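Transcriptional regulator (Vibrio virus VP882, PDB 7DWM) probably binds DNA as a phage transcriptional regulator, and holds the small molecule 3,5-dimethylpyrazin-2-ol in a pocket of its PAS-type domain. Local coordinates at residues 26-31 and 39-44; 104-109 and 123-128; 159-164 and 201-206; 165-170 and 223-228. All blocks are in the same frame, centred on the assembly; numbering follows the deposited sequence.

Contact 1 (26-31 and 39-44); sequences DPWGIK and YANQPF. With A1U (3,5-dimethylpyrazin-2-ol), chain C.
G29 and A40 form an antiparallel non-hydrogen-bonded pair, their CA atoms 4.1 Å apart, and I30 with Y39 the adjoining hydrogen-bonded one, in the first beta hairpin of the PAS fold. I30 N donates to Y39 O at 3.1 Å, whereas the return bond is weak. Beyond the strands N41, the N-cap of helix 42-47, continues the pairing with both backbone and side chain: N41 N donates to W28 O (3.1 Å). CG of N41 sits between its own backbone N and carbonyl carbon (chi1 53°), which turns the amide onto the opposing backbone. N41 OD1 takes W28 N at 2.8 Å and the capping bond from F44 N at 3.2 Å, the two donors arriving from opposite faces of the amide plane. ND2 points in the amide plane to D26 O and also donates to F21 O. P27 packs by CB on F44 CB (3.7 Å). On the pocket side, K31 NZ makes salt bridges with D60 and D78 and a weak hydrogen bond to OAI of 3,5-dimethylpyrazin-2-ol. With CG anti to its backbone N (chi1 -179°), F44 extends into the same pocket, and its ring edge brings CE2 to 3.2 Å from ligand NAD.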
loop_
_atom_site.group_PDB
_atom_site.type_symbol
_atom_site.label_atom_id
_atom_site.label_comp_id
_atom_site.label_asym_id
_atom_site.label_seq_id
_atom_site.Cartn_x
_atom_site.Cartn_y
_atom_site.Cartn_z
ATOM N N ASP A 26 -1.648 -13.008 9.937
ATOM C CA ASP A 26 -2.215 -12.817 8.615
ATOM C C ASP A 26 -2.631 -14.153 8.003
ATOM O O ASP A 26 -2.010 -15.186 8.263
ATOM C CB ASP A 26 -1.200 -12.152 7.693
ATOM C CG ASP A 26 -1.037 -10.676 7.965
ATOM O OD1 ASP A 26 -0.214 -10.040 7.271
ATOM O OD2 ASP A 26 -1.724 -10.151 8.867
ATOM N N PRO A 27 -3.689 -14.156 7.195
ATOM C CA PRO A 27 -3.963 -15.323 6.348
ATOM C C PRO A 27 -2.835 -15.565 5.356
ATOM O O PRO A 27 -2.588 -14.744 4.466
ATOM C CB PRO A 27 -5.274 -14.945 5.646
ATOM C CG PRO A 27 -5.928 -13.977 6.570
ATOM C CD PRO A 27 -4.806 -13.196 7.196
ATOM N N TRP A 28 -2.143 -16.692 5.506
ATOM C CA TRP A 28 -1.007 -17.047 4.669
ATOM C C TRP A 28 -1.247 -18.428 4.076
ATOM O O TRP A 28 -1.859 -19.290 4.713
ATOM C CB TRP A 28 0.295 -17.071 5.481
ATOM C CG TRP A 28 1.074 -15.784 5.566
ATOM C CD1 TRP A 28 1.147 -14.940 6.638
ATOM C CD2 TRP A 28 1.930 -15.227 4.560
ATOM N NE1 TRP A 28 1.980 -13.885 6.355
ATOM C CE2 TRP A 28 2.474 -14.037 5.086
ATOM C CE3 TRP A 28 2.278 -15.610 3.261
ATOM C CZ2 TRP A 28 3.349 -13.232 4.360
ATOM C CZ3 TRP A 28 3.149 -14.812 2.544
ATOM C CH2 TRP A 28 3.674 -13.636 3.094
ATOM N N GLY A 29 -0.758 -18.650 2.861
ATOM C CA GLY A 29 -0.865 -19.994 2.309
ATOM C C GLY A 29 -0.195 -20.101 0.959
ATOM O O GLY A 29 0.294 -19.115 0.405
ATOM N N ILE A 30 -0.123 -21.339 0.464
ATOM C CA ILE A 30 0.416 -21.637 -0.862
ATOM C C ILE A 30 -0.443 -22.717 -1.516
ATOM O O ILE A 30 -0.933 -23.643 -0.854
ATOM C CB ILE A 30 1.918 -22.036 -0.821
ATOM C CG1 ILE A 30 2.162 -23.448 -0.266
ATOM C CG2 ILE A 30 2.748 -21.023 -0.063
ATOM C CD1 ILE A 30 2.037 -24.550 -1.297
ATOM N N LYS A 31 -0.642 -22.588 -2.822
ATOM C CA LYS A 31 -1.268 -23.650 -3.597
ATOM C C LYS A 31 -0.415 -23.956 -4.823
ATOM O O LYS A 31 0.584 -23.288 -5.092
ATOM C CB LYS A 31 -2.713 -23.315 -3.979
ATOM C CG LYS A 31 -2.922 -21.963 -4.569
ATOM C CD LYS A 31 -4.157 -21.367 -3.949
ATOM C CE LYS A 31 -4.515 -20.076 -4.612
ATOM N NZ LYS A 31 -5.870 -19.623 -4.237
ATOM N N TYR A 39 -1.056 -25.763 1.746
ATOM C CA TYR A 39 -1.235 -25.422 3.150
ATOM C C TYR A 39 -1.840 -24.031 3.262
ATOM O O TYR A 39 -1.685 -23.194 2.369
ATOM C CB TYR A 39 0.080 -25.471 3.936
ATOM C CG TYR A 39 -0.113 -25.101 5.388
ATOM C CD1 TYR A 39 0.305 -23.864 5.873
ATOM C CD2 TYR A 39 -0.744 -25.973 6.267
ATOM C CE1 TYR A 39 0.104 -23.509 7.204
ATOM C CE2 TYR A 39 -0.940 -25.638 7.595
ATOM C CZ TYR A 39 -0.512 -24.409 8.061
ATOM O OH TYR A 39 -0.699 -24.082 9.384
ATOM N N ALA A 40 -2.532 -23.806 4.375
ATOM C CA ALA A 40 -3.028 -22.492 4.754
ATOM C C ALA A 40 -3.082 -22.460 6.271
ATOM O O ALA A 40 -3.579 -23.404 6.891
ATOM C CB ALA A 40 -4.411 -22.209 4.155
ATOM N N ASN A 41 -2.545 -21.396 6.860
ATOM C CA ASN A 41 -2.491 -21.292 8.307
ATOM C C ASN A 41 -3.905 -21.194 8.878
ATOM O O ASN A 41 -4.897 -21.100 8.150
ATOM C CB ASN A 41 -1.654 -20.081 8.721
ATOM C CG ASN A 41 -2.109 -18.797 8.047
ATOM O OD1 ASN A 41 -2.989 -18.812 7.187
ATOM N ND2 ASN A 41 -1.507 -17.679 8.436
ATOM N N GLN A 42 -3.989 -21.232 10.206
ATOM C CA GLN A 42 -5.290 -21.098 10.856
ATOM C C GLN A 42 -5.973 -19.764 10.572
ATOM O O GLN A 42 -7.210 -19.755 10.461
ATOM C CB GLN A 42 -5.141 -21.323 12.367
ATOM C CG GLN A 42 -6.461 -21.309 13.127
ATOM C CD GLN A 42 -6.277 -21.468 14.623
ATOM O OE1 GLN A 42 -6.636 -20.585 15.400
ATOM N NE2 GLN A 42 -5.721 -22.602 15.035
ATOM N N PRO A 43 -5.271 -18.627 10.452
ATOM C CA PRO A 43 -5.969 -17.397 10.026
ATOM C C PRO A 43 -6.726 -17.530 8.713
ATOM O O PRO A 43 -7.906 -17.153 8.644
ATOM C CB PRO A 43 -4.825 -16.379 9.930
ATOM C CG PRO A 43 -3.868 -16.820 10.973
ATOM C CD PRO A 43 -3.923 -18.326 10.975
ATOM N N PHE A 44 -6.092 -18.067 7.665
ATOM C CA PHE A 44 -6.785 -18.166 6.384
ATOM C C PHE A 44 -7.951 -19.138 6.465
ATOM O O PHE A 44 -9.038 -18.854 5.950
ATOM C CB PHE A 44 -5.838 -18.585 5.264
ATOM C CG PHE A 44 -6.518 -18.679 3.929
ATOM C CD1 PHE A 44 -6.985 -19.892 3.451
ATOM C CD2 PHE A 44 -6.741 -17.539 3.177
ATOM C CE1 PHE A 44 -7.630 -19.970 2.237
ATOM C CE2 PHE A 44 -7.384 -17.612 1.960
ATOM C CZ PHE A 44 -7.832 -18.829 1.490
HETATM C CAB A1U C . -9.125 -14.715 -2.156
HETATM C CAC A1U C . -9.236 -15.502 -0.983
HETATM C CAE A1U C . -7.549 -16.910 -1.801
HETATM C CAF A1U C . -7.511 -16.071 -2.935
HETATM C CAG A1U C . -10.234 -15.120 0.075
HETATM C CAH A1U C . -6.660 -18.106 -1.642
HETATM N NAA A1U C . -8.256 -14.990 -3.165
HETATM N NAD A1U C . -8.431 -16.594 -0.833
HETATM O OAI A1U C . -6.574 -16.439 -3.919
#

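Contact 2 (104-109 and 123-128); sequences TFTKTP and HGQDLT. With A1U (3,5-dimethylpyrazin-2-ol), chain C.
This is a strand-to-strand contact of the antiparallel PAS sheet: T104, F105 and T106 pair with Q125, G124 and H123 where strands 99-110 and 119-126 form a beta hairpin. The short segments run at 161° to one another, and four backbone hydrogen bonds fix the register. T104 and Q125 exchange two of them, T104 N to Q125 O measuring 2.9 Å. T106 and H123 exchange the other two, with H123 N to T106 O also at 2.9 Å. Between these pairs F105 faces G124 in a non-hydrogen-bonded pair, the CA atoms 4.2 Å apart.

The side chains divide between two faces. On that of T104, T106, H123 and Q125, T106 and H123 lie side by side and point the same way, OG1 of T106 standing 3.2 Å from H123 CB. The polar ends here have partners beyond the pair: H123 NE2 bonds to D26, and the Q125 amide meets Q125 of the second subunit, placing this face at the dimer interface. The other face belongs to the ligand pocket. K107 NZ, salt-bridged to D78, adds a weak hydrogen bond to OAI of 3,5-dimethylpyrazin-2-ol. The F105 ring is sandwiched: G124 CA makes a CH-pi contact over one face, 3.8 Å from the centroid, while the ligand lies over the opposite face, its CAC atom 3.7 Å above the plane and displaced toward the rim.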
loop_
_atom_site.group_PDB
_atom_site.type_symbol
_atom_site.label_atom_id
_atom_site.label_comp_id
_atom_site.label_asym_id
_atom_site.label_seq_id
_atom_site.Cartn_x
_atom_site.Cartn_y
_atom_site.Cartn_z
ATOM N N THR A 104 -6.565 -7.279 1.164
ATOM C CA THR A 104 -5.578 -7.345 0.101
ATOM C C THR A 104 -4.975 -8.742 0.125
ATOM O O THR A 104 -4.434 -9.165 1.151
ATOM C CB THR A 104 -4.514 -6.267 0.313
ATOM O OG1 THR A 104 -5.061 -4.982 -0.012
ATOM C CG2 THR A 104 -3.252 -6.545 -0.490
ATOM N N PHE A 105 -5.072 -9.452 -0.998
ATOM C CA PHE A 105 -4.409 -10.744 -1.173
ATOM C C PHE A 105 -3.277 -10.584 -2.181
ATOM O O PHE A 105 -3.523 -10.383 -3.375
ATOM C CB PHE A 105 -5.399 -11.825 -1.600
ATOM C CG PHE A 105 -6.149 -12.434 -0.452
ATOM C CD1 PHE A 105 -5.631 -13.521 0.235
ATOM C CD2 PHE A 105 -7.364 -11.908 -0.047
ATOM C CE1 PHE A 105 -6.316 -14.077 1.300
ATOM C CE2 PHE A 105 -8.053 -12.457 1.018
ATOM C CZ PHE A 105 -7.528 -13.544 1.693
ATOM N N THR A 106 -2.043 -10.666 -1.686
ATOM C CA THR A 106 -0.840 -10.570 -2.506
ATOM C C THR A 106 -0.400 -11.964 -2.943
ATOM O O THR A 106 -0.082 -12.813 -2.101
ATOM C CB THR A 106 0.281 -9.871 -1.734
ATOM O OG1 THR A 106 0.917 -10.799 -0.850
ATOM C CG2 THR A 106 -0.281 -8.719 -0.933
ATOM N N LYS A 107 -0.385 -12.197 -4.256
ATOM C CA LYS A 107 -0.043 -13.504 -4.804
ATOM C C LYS A 107 1.261 -13.420 -5.583
ATOM O O LYS A 107 1.401 -12.590 -6.489
ATOM C CB LYS A 107 -1.182 -14.029 -5.674
ATOM C CG LYS A 107 -2.522 -13.911 -4.963
ATOM C CD LYS A 107 -3.729 -14.071 -5.874
ATOM C CE LYS A 107 -3.927 -15.518 -6.286
ATOM N NZ LYS A 107 -5.230 -15.723 -6.975
ATOM N N THR A 108 2.208 -14.277 -5.201
ATOM C CA THR A 108 3.580 -14.336 -5.676
ATOM C C THR A 108 3.898 -15.724 -6.224
ATOM O O THR A 108 3.352 -16.718 -5.748
ATOM C CB THR A 108 4.563 -13.992 -4.550
ATOM O OG1 THR A 108 5.900 -14.032 -5.064
ATOM C CG2 THR A 108 4.406 -14.968 -3.384
ATOM N N PRO A 109 4.770 -15.807 -7.229
ATOM C CA PRO A 109 5.194 -17.130 -7.720
ATOM C C PRO A 109 5.965 -17.912 -6.662
ATOM O O PRO A 109 6.795 -17.366 -5.934
ATOM C CB PRO A 109 6.082 -16.789 -8.925
ATOM C CG PRO A 109 5.782 -15.346 -9.262
ATOM C CD PRO A 109 5.392 -14.703 -7.971
ATOM N N HIS A 123 -0.700 -13.964 0.436
ATOM C CA HIS A 123 -0.668 -13.248 1.705
ATOM C C HIS A 123 -1.888 -12.324 1.759
ATOM O O HIS A 123 -1.973 -11.386 0.938
ATOM C CB HIS A 123 0.633 -12.467 1.868
ATOM C CG HIS A 123 0.729 -11.700 3.151
ATOM N ND1 HIS A 123 1.525 -10.583 3.291
ATOM C CD2 HIS A 123 0.134 -11.891 4.352
ATOM C CE1 HIS A 123 1.415 -10.118 4.524
ATOM N NE2 HIS A 123 0.577 -10.893 5.187
ATOM N N GLY A 124 -2.786 -12.580 2.659
ATOM C CA GLY A 124 -3.982 -11.764 2.845
ATOM C C GLY A 124 -3.790 -10.781 3.992
ATOM O O GLY A 124 -3.342 -11.162 5.073
ATOM N N GLN A 125 -4.133 -9.522 3.734
ATOM C CA GLN A 125 -4.005 -8.462 4.729
ATOM C C GLN A 125 -5.344 -7.764 4.919
ATOM O O GLN A 125 -5.955 -7.306 3.948
ATOM C CB GLN A 125 -2.937 -7.443 4.315
ATOM C CG GLN A 125 -1.617 -8.056 3.877
ATOM C CD GLN A 125 -0.480 -7.054 3.889
ATOM O OE1 GLN A 125 0.204 -6.860 2.885
ATOM N NE2 GLN A 125 -0.274 -6.408 5.032
ATOM N N ASP A 126 -5.789 -7.682 6.174
ATOM C CA ASP A 126 -7.057 -7.046 6.516
ATOM C C ASP A 126 -6.891 -5.531 6.497
ATOM O O ASP A 126 -6.262 -4.953 7.389
ATOM C CB ASP A 126 -7.542 -7.523 7.881
ATOM C CG ASP A 126 -8.978 -7.120 8.163
ATOM O OD1 ASP A 126 -9.466 -7.401 9.277
ATOM O OD2 ASP A 126 -9.620 -6.521 7.273
ATOM N N LEU A 127 -7.464 -4.891 5.484
ATOM C CA LEU A 127 -7.331 -3.455 5.283
ATOM C C LEU A 127 -8.342 -2.623 6.064
ATOM O O LEU A 127 -8.136 -1.414 6.203
ATOM C CB LEU A 127 -7.436 -3.122 3.794
ATOM C CG LEU A 127 -6.214 -3.527 2.969
ATOM C CD1 LEU A 127 -6.117 -2.666 1.729
ATOM C CD2 LEU A 127 -4.934 -3.432 3.795
ATOM N N THR A 128 -9.426 -3.224 6.561
ATOM C CA THR A 128 -10.523 -2.444 7.133
ATOM C C THR A 128 -10.082 -1.605 8.333
ATOM O O THR A 128 -10.270 -0.384 8.351
ATOM C CB THR A 128 -11.658 -3.387 7.540
ATOM O OG1 THR A 128 -11.204 -4.242 8.596
ATOM C CG2 THR A 128 -12.086 -4.248 6.364
HETATM C CAB A1U C . -9.125 -14.715 -2.156
HETATM C CAC A1U C . -9.236 -15.502 -0.983
HETATM C CAE A1U C . -7.549 -16.910 -1.801
HETATM C CAF A1U C . -7.511 -16.071 -2.935
HETATM C CAG A1U C . -10.234 -15.120 0.075
HETATM C CAH A1U C . -6.660 -18.106 -1.642
HETATM N NAA A1U C . -8.256 -14.990 -3.165
HETATM N NAD A1U C . -8.431 -16.594 -0.833
HETATM O OAI A1U C . -6.574 -16.439 -3.919
#

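Contact 3 (159-164 and 201-206); sequences LNLTER and NKFGAG
L159 reaches over a face of the F203 ring, its CD1 making a CH-pi contact 3.9 Å from the centroid and 23° off the ring normal. N160 contributes its backbone: K202 NZ donates to N160 O at 2.7 Å, tilted from the carbonyl plane, at the end of an extended chain that also forms a salt bridge with E165. L161 follows, its CD2 4.0 Å from K202 CD and 4.2 Å from F203 CE2. These residues join the lead-in to helix 163-172 with the C-terminal end of helix 189-203 in the LuxR-type helix-turn-helix domain, where G204, with positive phi, closes the latter helix as the C-prime residue of a Schellman motif. T162 is the N-cap of helix 163-172: its OG1 caps E165 N, and E165 OE2 accepts from T162 N in return, a capping box. T162 CG2 crosses the end of the lysine at about a right angle, 3.8 Å from K202 NZ.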
loop_
_atom_site.group_PDB
_atom_site.type_symbol
_atom_site.label_atom_id
_atom_site.label_comp_id
_atom_site.label_asym_id
_atom_site.label_seq_id
_atom_site.Cartn_x
_atom_site.Cartn_y
_atom_site.Cartn_z
ATOM N N LEU A 159 -23.043 15.443 8.153
ATOM C CA LEU A 159 -23.825 15.759 6.962
ATOM C C LEU A 159 -24.088 14.502 6.135
ATOM O O LEU A 159 -23.333 13.532 6.199
ATOM C CB LEU A 159 -23.121 16.825 6.122
ATOM C CG LEU A 159 -21.660 16.573 5.749
ATOM C CD1 LEU A 159 -21.398 17.057 4.338
ATOM C CD2 LEU A 159 -20.718 17.253 6.734
ATOM N N ASN A 160 -25.163 14.537 5.351
ATOM C CA ASN A 160 -25.741 13.358 4.706
ATOM C C ASN A 160 -25.686 13.534 3.193
ATOM O O ASN A 160 -26.662 13.947 2.563
ATOM C CB ASN A 160 -27.175 13.125 5.197
ATOM C CG ASN A 160 -27.236 12.736 6.662
ATOM O OD1 ASN A 160 -27.082 13.578 7.548
ATOM N ND2 ASN A 160 -27.462 11.453 6.926
ATOM N N LEU A 161 -24.537 13.218 2.605
ATOM C CA LEU A 161 -24.432 13.230 1.154
ATOM C C LEU A 161 -25.182 12.041 0.567
ATOM O O LEU A 161 -25.128 10.926 1.095
ATOM C CB LEU A 161 -22.968 13.177 0.720
ATOM C CG LEU A 161 -21.991 14.194 1.313
ATOM C CD1 LEU A 161 -20.594 13.952 0.769
ATOM C CD2 LEU A 161 -22.444 15.613 1.019
ATOM N N THR A 162 -25.891 12.287 -0.531
ATOM C CA THR A 162 -26.545 11.214 -1.258
ATOM C C THR A 162 -25.502 10.387 -2.008
ATOM O O THR A 162 -24.301 10.672 -1.982
ATOM C CB THR A 162 -27.595 11.781 -2.210
ATOM O OG1 THR A 162 -26.947 12.374 -3.343
ATOM C CG2 THR A 162 -28.438 12.829 -1.502
ATOM N N GLU A 163 -25.967 9.342 -2.695
ATOM C CA GLU A 163 -25.041 8.472 -3.412
ATOM C C GLU A 163 -24.399 9.199 -4.588
ATOM O O GLU A 163 -23.171 9.171 -4.754
ATOM C CB GLU A 163 -25.771 7.214 -3.881
ATOM C CG GLU A 163 -26.048 6.215 -2.767
ATOM C CD GLU A 163 -26.143 4.786 -3.268
ATOM O OE1 GLU A 163 -25.874 3.861 -2.474
ATOM O OE2 GLU A 163 -26.488 4.589 -4.452
ATOM N N ARG A 164 -25.210 9.883 -5.399
ATOM C CA ARG A 164 -24.649 10.633 -6.517
ATOM C C ARG A 164 -23.767 11.773 -6.026
ATOM O O ARG A 164 -22.732 12.069 -6.633
ATOM C CB ARG A 164 -25.760 11.170 -7.418
ATOM C CG ARG A 164 -25.249 12.096 -8.519
ATOM C CD ARG A 164 -26.374 12.658 -9.363
ATOM N NE ARG A 164 -27.209 11.597 -9.914
ATOM C CZ ARG A 164 -28.376 11.801 -10.513
ATOM N NH1 ARG A 164 -29.069 10.773 -10.984
ATOM N NH2 ARG A 164 -28.852 13.032 -10.643
ATOM N N ASN A 201 -23.463 23.460 -0.409
ATOM C CA ASN A 201 -24.343 23.998 0.624
ATOM C C ASN A 201 -24.415 23.073 1.831
ATOM O O ASN A 201 -24.510 23.542 2.971
ATOM C CB ASN A 201 -25.731 24.264 0.049
ATOM C CG ASN A 201 -25.809 25.603 -0.655
ATOM O OD1 ASN A 201 -25.002 26.497 -0.394
ATOM N ND2 ASN A 201 -26.775 25.748 -1.553
ATOM N N LYS A 202 -24.375 21.755 1.607
ATOM C CA LYS A 202 -24.338 20.834 2.736
ATOM C C LYS A 202 -23.076 21.025 3.570
ATOM O O LYS A 202 -23.110 20.864 4.794
ATOM C CB LYS A 202 -24.449 19.392 2.242
ATOM C CG LYS A 202 -25.881 18.961 1.983
ATOM C CD LYS A 202 -25.974 17.516 1.525
ATOM C CE LYS A 202 -27.394 17.191 1.090
ATOM N NZ LYS A 202 -27.580 15.752 0.761
ATOM N N PHE A 203 -21.957 21.364 2.929
ATOM C CA PHE A 203 -20.733 21.650 3.670
ATOM C C PHE A 203 -20.745 23.032 4.309
ATOM O O PHE A 203 -19.957 23.283 5.228
ATOM C CB PHE A 203 -19.513 21.535 2.754
ATOM C CG PHE A 203 -18.957 20.147 2.660
ATOM C CD1 PHE A 203 -17.826 19.788 3.374
ATOM C CD2 PHE A 203 -19.566 19.198 1.856
ATOM C CE1 PHE A 203 -17.312 18.507 3.287
ATOM C CE2 PHE A 203 -19.058 17.917 1.764
ATOM C CZ PHE A 203 -17.929 17.571 2.480
ATOM N N GLY A 204 -21.617 23.925 3.848
ATOM C CA GLY A 204 -21.576 25.305 4.278
ATOM C C GLY A 204 -20.529 26.136 3.581
ATOM O O GLY A 204 -20.207 27.232 4.049
ATOM N N ALA A 205 -19.984 25.644 2.471
ATOM C CA ALA A 205 -18.932 26.353 1.762
ATOM C C ALA A 205 -19.520 27.442 0.873
ATOM O O ALA A 205 -20.659 27.350 0.406
ATOM C CB ALA A 205 -18.103 25.381 0.923
ATOM N N GLY A 206 -18.719 28.475 0.626
ATOM C CA GLY A 206 -19.176 29.615 -0.145
ATOM C C GLY A 206 -18.916 29.471 -1.629
ATOM O O GLY A 206 -19.631 30.054 -2.449
#

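Contact 4 (165-170 and 223-228); sequences EELVLF and MVPKAL
E166 and P225 mark the closest backbone approach, 5.3 Å between CA atoms, where segment 165-170 of helix 163-172 is met by an extended run, 223-225, that turns at K226 into a short 3-10 segment. The helix belongs to the LuxR-type helix-turn-helix domain, and the second segment is part of the connection from helix 208-217 back towards strand 233-236.

M223 and P225 supply most of the apolar packing. M223 bends at chi2 and chi3 and folds its thioether against the helix: SD is 3.9 Å from E166 CG, and CE is 4.0 Å from F170 CB. P225 fits between two helix side chains, crossing each at about a right angle. P225 CB meets L167 CD1 at 3.6 Å, and P225 CD meets F170 CD2 at 3.8 Å. F170, its CG anti to the backbone N (chi1 -174°), turns a ring edge to the connection, with M223 O lying in the ring plane 3.4 Å from CD2. The second subunit packs on this region too, through its L142 on L167 and P225 and its V138 on F170.

The polar link is made by E166, whose chain runs extended beyond CG to the backbone of K226 at the start of the 3-10 segment. E166 OE1 accepts K226 N on its syn side, somewhat out of the carboxylate plane, at 2.7 Å and almost straight (178°).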
loop_
_atom_site.group_PDB
_atom_site.type_symbol
_atom_site.label_atom_id
_atom_site.label_comp_id
_atom_site.label_asym_id
_atom_site.label_seq_id
_atom_site.Cartn_x
_atom_site.Cartn_y
_atom_site.Cartn_z
ATOM N N GLU A 165 -24.157 12.421 -4.925
ATOM C CA GLU A 165 -23.323 13.473 -4.355
ATOM C C GLU A 165 -21.997 12.913 -3.866
ATOM O O GLU A 165 -20.949 13.552 -4.019
ATOM C CB GLU A 165 -24.066 14.173 -3.218
ATOM C CG GLU A 165 -25.119 15.165 -3.703
ATOM C CD GLU A 165 -26.148 15.508 -2.639
ATOM O OE1 GLU A 165 -27.124 16.212 -2.971
ATOM O OE2 GLU A 165 -25.982 15.084 -1.474
ATOM N N GLU A 166 -22.021 11.713 -3.282
ATOM C CA GLU A 166 -20.780 11.060 -2.881
ATOM C C GLU A 166 -19.883 10.792 -4.084
ATOM O O GLU A 166 -18.667 11.004 -4.017
ATOM C CB GLU A 166 -21.085 9.767 -2.126
ATOM C CG GLU A 166 -21.464 9.993 -0.668
ATOM C CD GLU A 166 -21.429 8.721 0.157
ATOM O OE1 GLU A 166 -21.637 7.631 -0.416
ATOM O OE2 GLU A 166 -21.197 8.813 1.381
ATOM N N LEU A 167 -20.463 10.322 -5.193
ATOM C CA LEU A 167 -19.672 10.095 -6.403
ATOM C C LEU A 167 -19.066 11.400 -6.914
ATOM O O LEU A 167 -17.865 11.476 -7.229
ATOM C CB LEU A 167 -20.546 9.458 -7.482
ATOM C CG LEU A 167 -20.337 7.975 -7.791
ATOM C CD1 LEU A 167 -20.847 7.119 -6.648
ATOM C CD2 LEU A 167 -21.035 7.597 -9.084
ATOM N N VAL A 168 -19.901 12.437 -7.018
ATOM C CA VAL A 168 -19.451 13.732 -7.513
ATOM C C VAL A 168 -18.317 14.266 -6.649
ATOM O O VAL A 168 -17.324 14.785 -7.165
ATOM C CB VAL A 168 -20.630 14.722 -7.578
ATOM C CG1 VAL A 168 -20.129 16.139 -7.821
ATOM C CG2 VAL A 168 -21.606 14.309 -8.667
ATOM N N LEU A 169 -18.438 14.140 -5.327
ATOM C CA LEU A 169 -17.390 14.647 -4.447
ATOM C C LEU A 169 -16.121 13.806 -4.541
ATOM O O LEU A 169 -15.011 14.350 -4.510
ATOM C CB LEU A 169 -17.894 14.704 -3.005
ATOM C CG LEU A 169 -16.935 15.383 -2.026
ATOM C CD1 LEU A 169 -16.755 16.832 -2.427
ATOM C CD2 LEU A 169 -17.453 15.274 -0.605
ATOM N N PHE A 170 -16.265 12.477 -4.624
ATOM C CA PHE A 170 -15.113 11.606 -4.837
ATOM C C PHE A 170 -14.296 12.068 -6.032
ATOM O O PHE A 170 -13.063 12.141 -5.969
ATOM C CB PHE A 170 -15.574 10.156 -5.033
ATOM C CG PHE A 170 -14.443 9.158 -5.117
ATOM C CD1 PHE A 170 -13.858 8.845 -6.335
ATOM C CD2 PHE A 170 -13.966 8.536 -3.973
ATOM C CE1 PHE A 170 -12.819 7.934 -6.408
ATOM C CE2 PHE A 170 -12.929 7.624 -4.041
ATOM C CZ PHE A 170 -12.355 7.324 -5.259
ATOM N N MET A 223 -13.046 8.994 1.801
ATOM C CA MET A 223 -14.400 8.478 1.708
ATOM C C MET A 223 -14.564 7.588 0.484
ATOM O O MET A 223 -14.079 7.890 -0.608
ATOM C CB MET A 223 -15.407 9.624 1.653
ATOM C CG MET A 223 -16.836 9.171 1.400
ATOM S SD MET A 223 -17.676 10.081 0.091
ATOM C CE MET A 223 -17.009 9.285 -1.364
ATOM N N VAL A 224 -15.248 6.474 0.684
ATOM C CA VAL A 224 -15.640 5.566 -0.387
ATOM C C VAL A 224 -17.132 5.751 -0.615
ATOM O O VAL A 224 -17.893 5.765 0.362
ATOM C CB VAL A 224 -15.323 4.098 -0.040
ATOM C CG1 VAL A 224 -15.546 3.208 -1.248
ATOM C CG2 VAL A 224 -13.910 3.968 0.471
ATOM N N PRO A 225 -17.583 5.940 -1.846
ATOM C CA PRO A 225 -19.015 6.141 -2.064
ATOM C C PRO A 225 -19.763 4.901 -1.595
ATOM O O PRO A 225 -19.407 3.771 -1.934
ATOM C CB PRO A 225 -19.123 6.349 -3.581
ATOM C CG PRO A 225 -17.747 6.781 -4.010
ATOM C CD PRO A 225 -16.793 6.086 -3.081
ATOM N N LYS A 226 -20.808 5.131 -0.801
ATOM C CA LYS A 226 -21.525 4.036 -0.159
ATOM C C LYS A 226 -22.221 3.122 -1.162
ATOM O O LYS A 226 -22.564 1.986 -0.815
ATOM C CB LYS A 226 -22.497 4.596 0.877
ATOM C CG LYS A 226 -23.850 4.998 0.357
ATOM C CD LYS A 226 -24.856 4.981 1.487
ATOM C CE LYS A 226 -24.910 3.608 2.136
ATOM N NZ LYS A 226 -25.806 2.695 1.365
ATOM N N ALA A 227 -22.463 3.592 -2.393
ATOM C CA ALA A 227 -22.991 2.691 -3.416
ATOM C C ALA A 227 -22.049 1.525 -3.696
ATOM O O ALA A 227 -22.493 0.490 -4.206
ATOM C CB ALA A 227 -23.262 3.466 -4.703
ATOM N N LEU A 228 -20.762 1.680 -3.387
ATOM C CA LEU A 228 -19.761 0.628 -3.511
ATOM C C LEU A 228 -19.799 -0.368 -2.359
ATOM O O LEU A 228 -19.156 -1.418 -2.450
ATOM C CB LEU A 228 -18.363 1.235 -3.631
ATOM C CG LEU A 228 -17.889 1.418 -5.074
ATOM C CD1 LEU A 228 -16.583 2.193 -5.129
ATOM C CD2 LEU A 228 -17.749 0.070 -5.761
#

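In the fold
Contacts 1 and 2 belong to one antiparallel PAS sheet, their centres about 11 Å apart, because strands 28-32 and 119-126 are neighbours in it. P27 O accepts G124 N at 2.8 Å, and the W28 ring stacks on H123. Both contacts supply walls of the 3,5-dimethylpyrazin-2-ol pocket, and K31 and K107 share D78 as a salt-bridge partner. Contacts 3 and 4 lie about 12 Å apart, centre to centre, and both use helix 163-172; L161 CD1 packs on L169 CD2 at 3.7 Å. Contact 2 is about 25 Å from contact 4 between centres, and contact 1 about 43 Å from contact 3. Contacts 1, 2 and 4 also touch the second subunit.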